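Local atomic coordinates of endo-beta-mannanase (Opitutaceae bacterium TAV5, PDB entry 7BOB), a protein that probably hydrolyses beta-1,4-mannosidic bonds as a trimeric family 5 exo-mannosidase, releasing sugar from the ends of mannan-derived chains in the termite hindgut. Residues 282-287 and 314-319; 165-170 and 395-400; 471-476 and 556-561. All coordinates share one frame; numbering follows the deposited sequence.

Contact 1 (282-287 and 314-319); sequences FGTILT and YLWWCF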
ATOM      1  N   PHE A 282      -3.709 -23.471  22.035  1.00 41.14           N
ATOM      2  CA  PHE A 282      -3.769 -22.287  22.860  1.00 43.68           C
ATOM      3  C   PHE A 282      -2.511 -22.270  23.706  1.00 43.46           C
ATOM      4  O   PHE A 282      -1.947 -23.322  24.011  1.00 40.60           O
ATOM      5  CB  PHE A 282      -5.035 -22.273  23.728  1.00 45.60           C
ATOM      6  CG  PHE A 282      -4.962 -23.212  24.871  1.00 45.00           C
ATOM      7  CD1 PHE A 282      -5.192 -24.569  24.683  1.00 41.95           C
ATOM      8  CD2 PHE A 282      -4.605 -22.753  26.131  1.00 44.79           C
ATOM      9  CE1 PHE A 282      -5.103 -25.451  25.756  1.00 45.80           C
ATOM     10  CE2 PHE A 282      -4.504 -23.624  27.200  1.00 43.88           C
ATOM     11  CZ  PHE A 282      -4.760 -24.977  27.016  1.00 44.29           C
ATOM     12  N   GLY A 283      -2.059 -21.079  24.068  1.00 43.64           N
ATOM     13  CA  GLY A 283      -0.830 -20.986  24.836  1.00 47.09           C
ATOM     14  C   GLY A 283      -0.706 -19.622  25.461  1.00 44.57           C
ATOM     15  O   GLY A 283      -1.436 -18.695  25.104  1.00 45.74           O
ATOM     16  N   THR A 284       0.204 -19.516  26.426  1.00 45.04           N
ATOM     17  CA  THR A 284       0.460 -18.207  27.013  1.00 45.27           C
ATOM     18  C   THR A 284       1.651 -17.502  26.396  1.00 42.23           C
ATOM     19  O   THR A 284       1.769 -16.286  26.563  1.00 42.29           O
ATOM     20  CB  THR A 284       0.700 -18.299  28.524  1.00 43.24           C
ATOM     21  OG1 THR A 284       1.808 -19.174  28.770  1.00 46.03           O
ATOM     22  CG2 THR A 284      -0.560 -18.792  29.254  1.00 43.68           C
ATOM     23  N   ILE A 285       2.532 -18.238  25.700  1.00 46.35           N
ATOM     24  CA  ILE A 285       3.736 -17.701  25.064  1.00 43.50           C
ATOM     25  C   ILE A 285       4.762 -17.335  26.129  1.00 42.72           C
ATOM     26  O   ILE A 285       5.878 -17.863  26.146  1.00 43.41           O
ATOM     27  CB  ILE A 285       3.438 -16.488  24.150  1.00 44.12           C
ATOM     28  CG1 ILE A 285       2.469 -16.886  23.032  1.00 46.24           C
ATOM     29  CG2 ILE A 285       4.763 -15.919  23.567  1.00 41.48           C
ATOM     30  CD1 ILE A 285       3.047 -17.974  22.089  1.00 42.53           C
ATOM     31  N   LEU A 286       4.425 -16.396  27.000  1.00 43.29           N
ATOM     32  CA  LEU A 286       5.266 -16.172  28.166  1.00 44.12           C
ATOM     33  C   LEU A 286       5.039 -17.332  29.119  1.00 47.33           C
ATOM     34  O   LEU A 286       3.886 -17.651  29.447  1.00 46.40           O
ATOM     35  CB  LEU A 286       4.931 -14.837  28.827  1.00 44.01           C
ATOM     36  CG  LEU A 286       4.825 -13.639  27.877  1.00 41.89           C
ATOM     37  CD1 LEU A 286       4.296 -12.417  28.626  1.00 46.15           C
ATOM     38  CD2 LEU A 286       6.172 -13.317  27.177  1.00 43.28           C
ATOM     39  N   THR A 287       6.124 -18.016  29.509  1.00 43.82           N
ATOM     40  CA  THR A 287       5.970 -19.121  30.453  1.00 48.52           C
ATOM     41  C   THR A 287       7.063 -19.130  31.522  1.00 48.42           C
ATOM     42  O   THR A 287       7.257 -20.158  32.181  1.00 51.78           O
ATOM     43  CB  THR A 287       5.974 -20.493  29.744  1.00 49.50           C
ATOM     44  OG1 THR A 287       7.269 -20.736  29.198  1.00 46.21           O
ATOM     45  CG2 THR A 287       4.923 -20.588  28.628  1.00 48.18           C
ATOM     46  N   TYR A 314      -9.213 -29.183  23.898  1.00 45.42           N
ATOM     47  CA  TYR A 314      -8.218 -28.196  24.317  1.00 48.29           C
ATOM     48  C   TYR A 314      -6.835 -28.811  24.194  1.00 49.42           C
ATOM     49  O   TYR A 314      -6.530 -29.787  24.888  1.00 48.98           O
ATOM     50  CB  TYR A 314      -8.465 -27.719  25.762  1.00 44.24           C
ATOM     51  CG  TYR A 314      -9.911 -27.371  26.021  1.00 47.89           C
ATOM     52  CD1 TYR A 314     -10.371 -26.048  25.946  1.00 42.26           C
ATOM     53  CD2 TYR A 314     -10.827 -28.373  26.328  1.00 47.49           C
ATOM     54  CE1 TYR A 314     -11.703 -25.750  26.166  1.00 45.74           C
ATOM     55  CE2 TYR A 314     -12.144 -28.090  26.537  1.00 49.43           C
ATOM     56  CZ  TYR A 314     -12.587 -26.784  26.459  1.00 51.40           C
ATOM     57  OH  TYR A 314     -13.921 -26.550  26.687  1.00 54.09           O
ATOM     58  N   LEU A 315      -6.004 -28.235  23.330  1.00 45.22           N
ATOM     59  CA  LEU A 315      -4.648 -28.718  23.091  1.00 46.89           C
ATOM     60  C   LEU A 315      -3.672 -27.566  23.267  1.00 46.91           C
ATOM     61  O   LEU A 315      -3.748 -26.563  22.549  1.00 44.68           O
ATOM     62  CB  LEU A 315      -4.507 -29.328  21.690  1.00 45.10           C
ATOM     63  CG  LEU A 315      -5.460 -30.479  21.358  1.00 47.37           C
ATOM     64  CD1 LEU A 315      -5.228 -30.955  19.939  1.00 49.87           C
ATOM     65  CD2 LEU A 315      -5.264 -31.611  22.349  1.00 47.29           C
ATOM     66  N   TRP A 316      -2.761 -27.716  24.215  1.00 44.66           N
ATOM     67  CA  TRP A 316      -1.800 -26.681  24.533  1.00 46.11           C
ATOM     68  C   TRP A 316      -0.674 -26.629  23.497  1.00 44.86           C
ATOM     69  O   TRP A 316      -0.310 -27.643  22.894  1.00 46.49           O
ATOM     70  CB  TRP A 316      -1.248 -26.945  25.928  1.00 43.49           C
ATOM     71  CG  TRP A 316      -0.034 -26.184  26.275  1.00 44.12           C
ATOM     72  CD1 TRP A 316       1.261 -26.548  26.043  1.00 44.72           C
ATOM     73  CD2 TRP A 316       0.013 -24.933  26.956  1.00 43.98           C
ATOM     74  NE1 TRP A 316       2.112 -25.598  26.543  1.00 43.04           N
ATOM     75  CE2 TRP A 316       1.369 -24.590  27.104  1.00 44.87           C
ATOM     76  CE3 TRP A 316      -0.964 -24.075  27.470  1.00 44.17           C
ATOM     77  CZ2 TRP A 316       1.778 -23.407  27.723  1.00 43.41           C
ATOM     78  CZ3 TRP A 316      -0.558 -22.904  28.092  1.00 45.18           C
ATOM     79  CH2 TRP A 316       0.801 -22.587  28.221  1.00 45.86           C
ATOM     80  N   TRP A 317      -0.120 -25.427  23.294  1.00 43.41           N
ATOM     81  CA  TRP A 317       1.095 -25.232  22.498  1.00 45.68           C
ATOM     82  C   TRP A 317       2.207 -24.710  23.400  1.00 44.77           C
ATOM     83  O   TRP A 317       2.083 -23.620  23.952  1.00 48.57           O
ATOM     84  CB  TRP A 317       0.897 -24.238  21.331  1.00 44.75           C
ATOM     85  CG  TRP A 317       2.115 -24.330  20.462  1.00 44.70           C
ATOM     86  CD1 TRP A 317       3.362 -23.823  20.731  1.00 43.55           C
ATOM     87  CD2 TRP A 317       2.241 -25.088  19.254  1.00 46.39           C
ATOM     88  NE1 TRP A 317       4.253 -24.208  19.745  1.00 49.40           N
ATOM     89  CE2 TRP A 317       3.590 -24.980  18.826  1.00 47.27           C
ATOM     90  CE3 TRP A 317       1.342 -25.821  18.473  1.00 45.83           C
ATOM     91  CZ2 TRP A 317       4.062 -25.602  17.668  1.00 45.17           C
ATOM     92  CZ3 TRP A 317       1.819 -26.449  17.312  1.00 44.71           C
ATOM     93  CH2 TRP A 317       3.162 -26.334  16.931  1.00 44.92           C
ATOM     94  N   CYS A 318       3.310 -25.448  23.519  1.00 45.56           N
ATOM     95  CA  CYS A 318       3.464 -26.822  23.051  1.00 46.68           C
ATOM     96  C   CYS A 318       4.006 -27.631  24.259  1.00 46.74           C
ATOM     97  O   CYS A 318       4.201 -27.072  25.354  1.00 43.64           O
ATOM     98  CB  CYS A 318       4.404 -26.884  21.836  1.00 46.77           C
ATOM     99  SG  CYS A 318       6.067 -26.316  22.252  1.00 48.06           S
ATOM    100  N   PHE A 319       4.248 -28.933  24.091  1.00 45.69           N
ATOM    101  CA  PHE A 319       4.420 -29.777  25.271  1.00 43.79           C
ATOM    102  C   PHE A 319       5.700 -29.440  26.026  1.00 47.55           C
ATOM    103  O   PHE A 319       5.676 -29.270  27.249  1.00 46.46           O
ATOM    104  CB  PHE A 319       4.402 -31.252  24.890  1.00 46.80           C
ATOM    105  CG  PHE A 319       4.396 -32.182  26.089  1.00 44.77           C
ATOM    106  CD1 PHE A 319       3.446 -32.029  27.103  1.00 49.33           C
ATOM    107  CD2 PHE A 319       5.347 -33.177  26.217  1.00 47.92           C
ATOM    108  CE1 PHE A 319       3.442 -32.878  28.225  1.00 50.30           C
ATOM    109  CE2 PHE A 319       5.357 -34.041  27.318  1.00 48.89           C
ATOM    110  CZ  PHE A 319       4.398 -33.888  28.332  1.00 49.39           C
TER
HETATM  111  O   HOH W   1       2.821 -21.234  25.360  1.00 43.83           O

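Contact 2 (165-170 and 395-400); sequences AATPAQ and HRNNHR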
ATOM      1  N   ALA A 165      -1.970 -15.399  -2.917  1.00 52.46           N
ATOM      2  CA  ALA A 165      -1.783 -15.546  -4.351  1.00 55.48           C
ATOM      3  C   ALA A 165      -2.816 -16.455  -5.000  1.00 54.70           C
ATOM      4  O   ALA A 165      -2.993 -16.397  -6.219  1.00 57.18           O
ATOM      5  CB  ALA A 165      -0.373 -16.071  -4.629  1.00 50.43           C
ATOM      6  N   ALA A 166      -3.497 -17.293  -4.235  1.00 54.28           N
ATOM      7  CA  ALA A 166      -4.540 -18.138  -4.788  1.00 52.92           C
ATOM      8  C   ALA A 166      -5.894 -17.504  -4.521  1.00 53.10           C
ATOM      9  O   ALA A 166      -6.110 -16.918  -3.460  1.00 49.83           O
ATOM     10  CB  ALA A 166      -4.499 -19.530  -4.175  1.00 50.29           C
ATOM     11  N   THR A 167      -6.807 -17.633  -5.479  1.00 51.39           N
ATOM     12  CA  THR A 167      -8.150 -17.130  -5.260  1.00 50.87           C
ATOM     13  C   THR A 167      -8.864 -17.971  -4.199  1.00 53.48           C
ATOM     14  O   THR A 167      -8.526 -19.142  -3.990  1.00 51.77           O
ATOM     15  CB  THR A 167      -8.957 -17.165  -6.550  1.00 55.25           C
ATOM     16  OG1 THR A 167      -9.134 -18.535  -6.939  1.00 55.30           O
ATOM     17  CG2 THR A 167      -8.245 -16.362  -7.682  1.00 49.86           C
ATOM     18  N   PRO A 168      -9.847 -17.384  -3.501  1.00 52.10           N
ATOM     19  CA  PRO A 168     -10.721 -18.195  -2.641  1.00 50.20           C
ATOM     20  C   PRO A 168     -11.301 -19.417  -3.347  1.00 53.36           C
ATOM     21  O   PRO A 168     -11.384 -20.491  -2.744  1.00 51.13           O
ATOM     22  CB  PRO A 168     -11.818 -17.201  -2.227  1.00 49.25           C
ATOM     23  CG  PRO A 168     -11.163 -15.848  -2.296  1.00 51.82           C
ATOM     24  CD  PRO A 168     -10.181 -15.945  -3.457  1.00 50.88           C
ATOM     25  N   ALA A 169     -11.722 -19.277  -4.608  1.00 52.79           N
ATOM     26  CA  ALA A 169     -12.221 -20.429  -5.351  1.00 52.22           C
ATOM     27  C   ALA A 169     -11.173 -21.540  -5.424  1.00 56.30           C
ATOM     28  O   ALA A 169     -11.508 -22.731  -5.314  1.00 56.82           O
ATOM     29  CB  ALA A 169     -12.647 -20.001  -6.762  1.00 51.74           C
ATOM     30  N   GLN A 170      -9.897 -21.167  -5.600  1.00 50.73           N
ATOM     31  CA  GLN A 170      -8.838 -22.166  -5.701  1.00 52.21           C
ATOM     32  C   GLN A 170      -8.539 -22.822  -4.353  1.00 54.67           C
ATOM     33  O   GLN A 170      -8.213 -24.017  -4.301  1.00 54.50           O
ATOM     34  CB  GLN A 170      -7.569 -21.529  -6.276  1.00 54.33           C
ATOM     35  CG  GLN A 170      -7.574 -21.379  -7.793  1.00 48.03           C
ATOM     36  CD  GLN A 170      -6.509 -20.425  -8.268  1.00 53.62           C
ATOM     37  OE1 GLN A 170      -6.134 -19.491  -7.559  1.00 55.97           O
ATOM     38  NE2 GLN A 170      -6.030 -20.635  -9.485  1.00 53.49           N
ATOM     39  N   HIS A 395     -14.407 -10.368   1.471  1.00 45.30           N
ATOM     40  CA  HIS A 395     -14.493  -9.449   0.341  1.00 48.62           C
ATOM     41  C   HIS A 395     -13.847  -9.965  -0.943  1.00 48.85           C
ATOM     42  O   HIS A 395     -14.289  -9.579  -2.027  1.00 48.64           O
ATOM     43  CB  HIS A 395     -13.858  -8.101   0.707  1.00 47.54           C
ATOM     44  CG  HIS A 395     -12.411  -8.201   1.092  1.00 51.52           C
ATOM     45  ND1 HIS A 395     -11.986  -8.882   2.217  1.00 48.80           N
ATOM     46  CD2 HIS A 395     -11.291  -7.723   0.498  1.00 50.59           C
ATOM     47  CE1 HIS A 395     -10.672  -8.794   2.312  1.00 47.91           C
ATOM     48  NE2 HIS A 395     -10.224  -8.116   1.270  1.00 49.94           N
ATOM     49  N   ARG A 396     -12.817 -10.813  -0.877  1.00 49.62           N
ATOM     50  CA  ARG A 396     -12.087 -11.153  -2.103  1.00 49.23           C
ATOM     51  C   ARG A 396     -13.009 -11.866  -3.086  1.00 48.41           C
ATOM     52  O   ARG A 396     -13.617 -12.883  -2.749  1.00 52.36           O
ATOM     53  CB  ARG A 396     -10.865 -12.005  -1.778  1.00 47.44           C
ATOM     54  CG  ARG A 396      -9.836 -11.243  -0.974  1.00 45.05           C
ATOM     55  CD  ARG A 396      -8.790 -12.177  -0.408  1.00 47.75           C
ATOM     56  NE  ARG A 396      -7.998 -12.812  -1.465  1.00 46.79           N
ATOM     57  CZ  ARG A 396      -7.098 -13.772  -1.249  1.00 51.75           C
ATOM     58  NH1 ARG A 396      -6.863 -14.197  -0.009  1.00 49.57           N
ATOM     59  NH2 ARG A 396      -6.427 -14.314  -2.262  1.00 51.03           N
ATOM     60  N   ASN A 397     -13.166 -11.277  -4.276  1.00 51.70           N
ATOM     61  CA  ASN A 397     -13.938 -11.862  -5.378  1.00 54.66           C
ATOM     62  C   ASN A 397     -15.396 -12.120  -5.002  1.00 56.79           C
ATOM     63  O   ASN A 397     -16.053 -12.997  -5.576  1.00 61.03           O
ATOM     64  CB  ASN A 397     -13.271 -13.141  -5.886  1.00 55.03           C
ATOM     65  CG  ASN A 397     -11.932 -12.857  -6.521  1.00 59.28           C
ATOM     66  OD1 ASN A 397     -11.764 -11.842  -7.201  1.00 60.23           O
ATOM     67  ND2 ASN A 397     -10.960 -13.729  -6.281  1.00 60.90           N
ATOM     68  N   ASN A 398     -15.910 -11.350  -4.045  1.00 54.70           N
ATOM     69  CA  ASN A 398     -17.298 -11.442  -3.591  1.00 51.87           C
ATOM     70  C   ASN A 398     -18.085 -10.296  -4.230  1.00 57.27           C
ATOM     71  O   ASN A 398     -18.045  -9.157  -3.755  1.00 55.30           O
ATOM     72  CB  ASN A 398     -17.370 -11.374  -2.075  1.00 48.10           C
ATOM     73  CG  ASN A 398     -18.755 -11.708  -1.558  1.00 55.18           C
ATOM     74  OD1 ASN A 398     -19.734 -11.606  -2.303  1.00 54.20           O
ATOM     75  ND2 ASN A 398     -18.851 -12.113  -0.286  1.00 48.27           N
ATOM     76  N   HIS A 399     -18.815 -10.604  -5.296  1.00 57.40           N
ATOM     77  CA  HIS A 399     -19.531  -9.601  -6.069  1.00 54.57           C
ATOM     78  C   HIS A 399     -20.858  -9.206  -5.442  1.00 58.42           C
ATOM     79  O   HIS A 399     -21.540  -8.323  -5.978  1.00 58.56           O
ATOM     80  CB  HIS A 399     -19.739 -10.117  -7.492  1.00 52.36           C
ATOM     81  CG  HIS A 399     -18.457 -10.488  -8.176  1.00 61.04           C
ATOM     82  ND1 HIS A 399     -18.227 -11.741  -8.706  1.00 64.56           N
ATOM     83  CD2 HIS A 399     -17.324  -9.775  -8.394  1.00 58.72           C
ATOM     84  CE1 HIS A 399     -17.013 -11.781  -9.227  1.00 64.70           C
ATOM     85  NE2 HIS A 399     -16.444 -10.600  -9.052  1.00 62.71           N
ATOM     86  N   ARG A 400     -21.233  -9.816  -4.319  1.00 54.41           N
ATOM     87  CA  ARG A 400     -22.478  -9.488  -3.640  1.00 59.04           C
ATOM     88  C   ARG A 400     -22.242  -8.862  -2.274  1.00 54.40           C
ATOM     89  O   ARG A 400     -23.206  -8.596  -1.545  1.00 51.80           O
ATOM     90  CB  ARG A 400     -23.375 -10.735  -3.542  1.00 55.26           C
ATOM     91  CG  ARG A 400     -24.056 -11.007  -4.897  1.00 65.02           C
ATOM     92  CD  ARG A 400     -24.928 -12.275  -4.991  1.00 73.35           C
ATOM     93  NE  ARG A 400     -25.994 -12.110  -6.001  1.00 76.50           N
ATOM     94  CZ  ARG A 400     -27.280 -11.848  -5.730  1.00 74.65           C
ATOM     95  NH1 ARG A 400     -27.696 -11.739  -4.468  1.00 74.60           N
ATOM     96  NH2 ARG A 400     -28.162 -11.705  -6.723  1.00 70.24           N
TER
HETATM   97  O   HOH W   2     -12.073 -16.613  -6.177  1.00 51.40           O

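Contact 3 (471-476 and 556-561); sequences LWHAPD and ADVEAS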
ATOM      1  N   LEU A 471     -30.099  -2.527  18.267  1.00 48.03           N
ATOM      2  CA  LEU A 471     -29.191  -1.398  18.449  1.00 51.20           C
ATOM      3  C   LEU A 471     -28.296  -1.321  17.211  1.00 53.16           C
ATOM      4  O   LEU A 471     -27.442  -2.192  16.998  1.00 52.08           O
ATOM      5  CB  LEU A 471     -28.368  -1.546  19.723  1.00 45.93           C
ATOM      6  CG  LEU A 471     -27.316  -0.461  19.952  1.00 48.13           C
ATOM      7  CD1 LEU A 471     -27.917   0.965  19.835  1.00 47.75           C
ATOM      8  CD2 LEU A 471     -26.696  -0.658  21.319  1.00 50.44           C
ATOM      9  N   TRP A 472     -28.501  -0.292  16.389  1.00 49.66           N
ATOM     10  CA  TRP A 472     -27.887  -0.199  15.061  1.00 47.09           C
ATOM     11  C   TRP A 472     -26.834   0.903  15.074  1.00 49.27           C
ATOM     12  O   TRP A 472     -27.160   2.089  14.948  1.00 51.50           O
ATOM     13  CB  TRP A 472     -28.947   0.072  14.001  1.00 45.30           C
ATOM     14  CG  TRP A 472     -28.516  -0.270  12.607  1.00 50.38           C
ATOM     15  CD1 TRP A 472     -27.238  -0.424  12.155  1.00 46.29           C
ATOM     16  CD2 TRP A 472     -29.372  -0.485  11.479  1.00 50.05           C
ATOM     17  NE1 TRP A 472     -27.249  -0.734  10.819  1.00 46.22           N
ATOM     18  CE2 TRP A 472     -28.545  -0.791  10.382  1.00 45.48           C
ATOM     19  CE3 TRP A 472     -30.762  -0.447  11.292  1.00 51.10           C
ATOM     20  CZ2 TRP A 472     -29.055  -1.062   9.117  1.00 49.88           C
ATOM     21  CZ3 TRP A 472     -31.269  -0.725  10.035  1.00 51.91           C
ATOM     22  CH2 TRP A 472     -30.417  -1.028   8.963  1.00 51.34           C
ATOM     23  N   HIS A 473     -25.569   0.525  15.204  1.00 47.01           N
ATOM     24  CA  HIS A 473     -24.516   1.530  15.153  1.00 50.00           C
ATOM     25  C   HIS A 473     -24.160   1.804  13.696  1.00 49.51           C
ATOM     26  O   HIS A 473     -23.706   0.899  12.981  1.00 53.76           O
ATOM     27  CB  HIS A 473     -23.297   1.092  15.957  1.00 48.36           C
ATOM     28  CG  HIS A 473     -23.464   1.286  17.431  1.00 52.80           C
ATOM     29  ND1 HIS A 473     -22.618   0.724  18.362  1.00 50.76           N
ATOM     30  CD2 HIS A 473     -24.395   1.975  18.137  1.00 51.02           C
ATOM     31  CE1 HIS A 473     -23.013   1.070  19.576  1.00 55.38           C
ATOM     32  NE2 HIS A 473     -24.094   1.823  19.468  1.00 53.31           N
ATOM     33  N   ALA A 474     -24.409   3.043  13.258  1.00 46.27           N
ATOM     34  CA  ALA A 474     -24.018   3.616  11.974  1.00 48.03           C
ATOM     35  C   ALA A 474     -24.659   2.882  10.803  1.00 49.57           C
ATOM     36  O   ALA A 474     -23.961   2.172  10.072  1.00 51.59           O
ATOM     37  CB  ALA A 474     -22.495   3.601  11.828  1.00 48.47           C
ATOM     38  N   PRO A 475     -25.969   3.009  10.591  1.00 51.29           N
ATOM     39  CA  PRO A 475     -26.564   2.419   9.386  1.00 49.82           C
ATOM     40  C   PRO A 475     -25.888   2.963   8.138  1.00 54.06           C
ATOM     41  O   PRO A 475     -25.344   4.067   8.125  1.00 53.47           O
ATOM     42  CB  PRO A 475     -28.036   2.840   9.458  1.00 52.18           C
ATOM     43  CG  PRO A 475     -28.156   3.737  10.669  1.00 51.61           C
ATOM     44  CD  PRO A 475     -26.987   3.481  11.544  1.00 47.62           C
ATOM     45  N   ASP A 476     -25.900   2.154   7.091  1.00 53.79           N
ATOM     46  CA  ASP A 476     -25.000   2.360   5.965  1.00 55.87           C
ATOM     47  C   ASP A 476     -25.664   3.226   4.904  1.00 54.15           C
ATOM     48  O   ASP A 476     -26.667   2.805   4.313  1.00 51.60           O
ATOM     49  CB  ASP A 476     -24.585   1.015   5.380  1.00 56.06           C
ATOM     50  CG  ASP A 476     -23.751   1.141   4.116  1.00 56.11           C
ATOM     51  OD1 ASP A 476     -23.205   2.237   3.843  1.00 57.47           O
ATOM     52  OD2 ASP A 476     -23.629   0.110   3.409  1.00 57.05           O
ATOM     53  N   ALA A 556     -23.347   7.439  14.017  1.00 48.57           N
ATOM     54  CA  ALA A 556     -21.900   7.582  14.094  1.00 51.70           C
ATOM     55  C   ALA A 556     -21.304   6.188  14.143  1.00 55.06           C
ATOM     56  O   ALA A 556     -21.977   5.220  14.515  1.00 52.80           O
ATOM     57  CB  ALA A 556     -21.453   8.404  15.305  1.00 50.06           C
ATOM     58  N   ASP A 557     -20.036   6.086  13.739  1.00 53.89           N
ATOM     59  CA  ASP A 557     -19.329   4.808  13.803  1.00 48.88           C
ATOM     60  C   ASP A 557     -18.748   4.659  15.204  1.00 48.92           C
ATOM     61  O   ASP A 557     -17.584   4.985  15.461  1.00 47.83           O
ATOM     62  CB  ASP A 557     -18.257   4.732  12.724  1.00 50.69           C
ATOM     63  CG  ASP A 557     -17.721   3.334  12.542  1.00 51.55           C
ATOM     64  OD1 ASP A 557     -17.868   2.506  13.484  1.00 51.69           O
ATOM     65  OD2 ASP A 557     -17.135   3.069  11.476  1.00 50.25           O
ATOM     66  N   VAL A 558     -19.571   4.113  16.108  1.00 49.06           N
ATOM     67  CA  VAL A 558     -19.234   4.044  17.534  1.00 47.63           C
ATOM     68  C   VAL A 558     -17.923   3.293  17.746  1.00 47.63           C
ATOM     69  O   VAL A 558     -16.961   3.815  18.328  1.00 46.72           O
ATOM     70  CB  VAL A 558     -20.392   3.392  18.315  1.00 52.97           C
ATOM     71  CG1 VAL A 558     -20.056   3.233  19.800  1.00 47.76           C
ATOM     72  CG2 VAL A 558     -21.668   4.203  18.127  1.00 49.74           C
ATOM     73  N   GLU A 559     -17.864   2.053  17.264  1.00 45.97           N
ATOM     74  CA  GLU A 559     -16.700   1.231  17.546  1.00 45.98           C
ATOM     75  C   GLU A 559     -15.436   1.825  16.946  1.00 49.17           C
ATOM     76  O   GLU A 559     -14.377   1.805  17.586  1.00 48.86           O
ATOM     77  CB  GLU A 559     -16.936  -0.191  17.048  1.00 49.61           C
ATOM     78  CG  GLU A 559     -17.938  -0.949  17.920  1.00 50.27           C
ATOM     79  CD  GLU A 559     -19.377  -0.601  17.567  1.00 46.63           C
ATOM     80  OE1 GLU A 559     -19.603   0.089  16.549  1.00 48.20           O
ATOM     81  OE2 GLU A 559     -20.274  -1.040  18.294  1.00 48.95           O
ATOM     82  N   ALA A 560     -15.530   2.378  15.731  1.00 46.84           N
ATOM     83  CA  ALA A 560     -14.362   3.008  15.130  1.00 49.55           C
ATOM     84  C   ALA A 560     -13.924   4.212  15.953  1.00 49.75           C
ATOM     85  O   ALA A 560     -12.732   4.366  16.255  1.00 52.01           O
ATOM     86  CB  ALA A 560     -14.655   3.413  13.679  1.00 45.39           C
ATOM     87  N   SER A 561     -14.877   5.082  16.322  1.00 48.50           N
ATOM     88  CA  SER A 561     -14.552   6.231  17.166  1.00 50.51           C
ATOM     89  C   SER A 561     -13.840   5.801  18.440  1.00 48.71           C
ATOM     90  O   SER A 561     -12.793   6.352  18.793  1.00 50.48           O
ATOM     91  CB  SER A 561     -15.811   7.042  17.508  1.00 53.02           C
ATOM     92  OG  SER A 561     -16.648   7.280  16.388  1.00 53.40           O
TER

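Contact 1 (282-287 and 314-319)
F282 and W316 lie side by side at the C-terminal ends of strands 277-282 and 311-316, the seventh and eighth strands of the (beta/alpha)8 barrel of this family 5 glycosidase. Two backbone bonds join them in a parallel bridge: F282 N donates to L315 O (3.1 Å), and W317 N to F282 O (2.9 Å). The aromatic contact is an offset edge-to-face pair on one face of the sheet. W316 turns the edge of its six-membered ring toward the face of F282, with the planes 85° apart and CE3 of W316 3.6 Å from CE2 of F282. F282 CG sits between its own N and carbonyl carbon (chi1 75°), which brings the ring back against the L315-W316 peptide; L303 of helix 292-309 touches the ring too, and F354 meets it edge-to-face. Over one face of the indole G283 makes a CH-pi contact, its CA 4.1 Å from the centroid of the W316 six-membered ring. At the rim of the same ring, T284 OG1 comes 3.6 Å from W316 CH2, while its hydroxyl donates to L286 O. The W317-C318 peptide is cis, consistent with the cis peptide found after a tryptophan at the end of the barrel in many related glycosidases. Water joins the loop to it: I285 N donates to a water (3.0 Å) that in turn donates to W317 O (2.9 Å).

Contact 2 (165-170 and 395-400)
A capping box formed by T167 and Q170 starts helix 168-183 of the barrel, and there P168 meets R396 and N397, the two central residues of a type II beta turn, H395 to N398, in the C-terminal part of the chain. The contact thus joins the catalytic barrel to the loop between strand 385-389 and helix 406-422. Packing centres on the proline: P168 CG rests 3.9 Å from R396 CB, and its CD lies over one face of the R396 guanidinium. The arginine chain, bent at chi3 (65°), carries that group beside the short helix 162-165, where NH2 bonds to C163 O; NH1 reaches D203 O, beyond helix 198-201. NH2 is also 2.9 Å from A166 O. R207 NH2 also bonds to R396 O in the turn. N397, at the turn position with positive phi, crosses the proline and threonine at about a right angle, its ND2 3.7 Å from P168 CD and 4.0 Å from T167 CB. In the box, Q170 N donates to T167 OG1 (3.1 Å) and T167 N returns a bond to Q170 OE1 (2.9 Å). With a valine in place of T167, Q170 N would probably lose its side-chain acceptor and the first turn of the helix part of its cap. Further along the loop, H399 O accepts from H327 of the third subunit. A water bridges the segments, accepting from A169 N at 3.1 Å and, weakly, from N397 ND2.

Contact 3 (471-476 and 556-561)
In the C-terminal alpha/beta domain, the end of strand 469-473 faces the start of helix 558-564, which follows the neighbouring parallel strand 549-554, and H473 is held there by V558 and E559. The ring is gripped in two directions. At its edge, H473 ND1 donates to E559 OE2 (2.9 Å, 164°), the oxygen lying in the ring plane and being met on the syn side but tilted out of the carboxylate plane, which is turned 47° from the ring. Over one face stands V558 CG2, 3.4 Å from the H473 centroid and almost on the ring normal. E559 reaches the histidine because its chain bends at chi2 (81°), and Y580 OH bonds to the same OE2, leaving this buried oxygen with two partners; the rings of W579 and Y580 also meet H473. Just beyond the strand, A474 takes a positive phi and sets its CB 3.2 Å from A556 O. The helix is capped by D557, whose OD1 accepts from A560 N (3.2 Å) while its OD2 makes a salt bridge with R412. One turn on, both S561 N (2.8 Å) and S561 OG (2.6 Å) donate to D557 O.

The three contacts fall in different parts of the fold and none touches another. Contact 1 lies within the barrel, at the strand ends where family 5 enzymes carry their catalytic residues; the nucleophile is expected near the end of the seventh strand. Contact 3 lies in the C-terminal alpha/beta domain, its centre about 36 Å from that of contact 1 and across the centre of the chain. Contact 2 joins the two domains, about 33 Å from contact 1 and 27 Å from contact 3 between centres, with nearest atoms about 10 Å from contact 3. Along the chain, contact 1 is nested inside the loop that contact 2 closes, whereas contact 3 follows both.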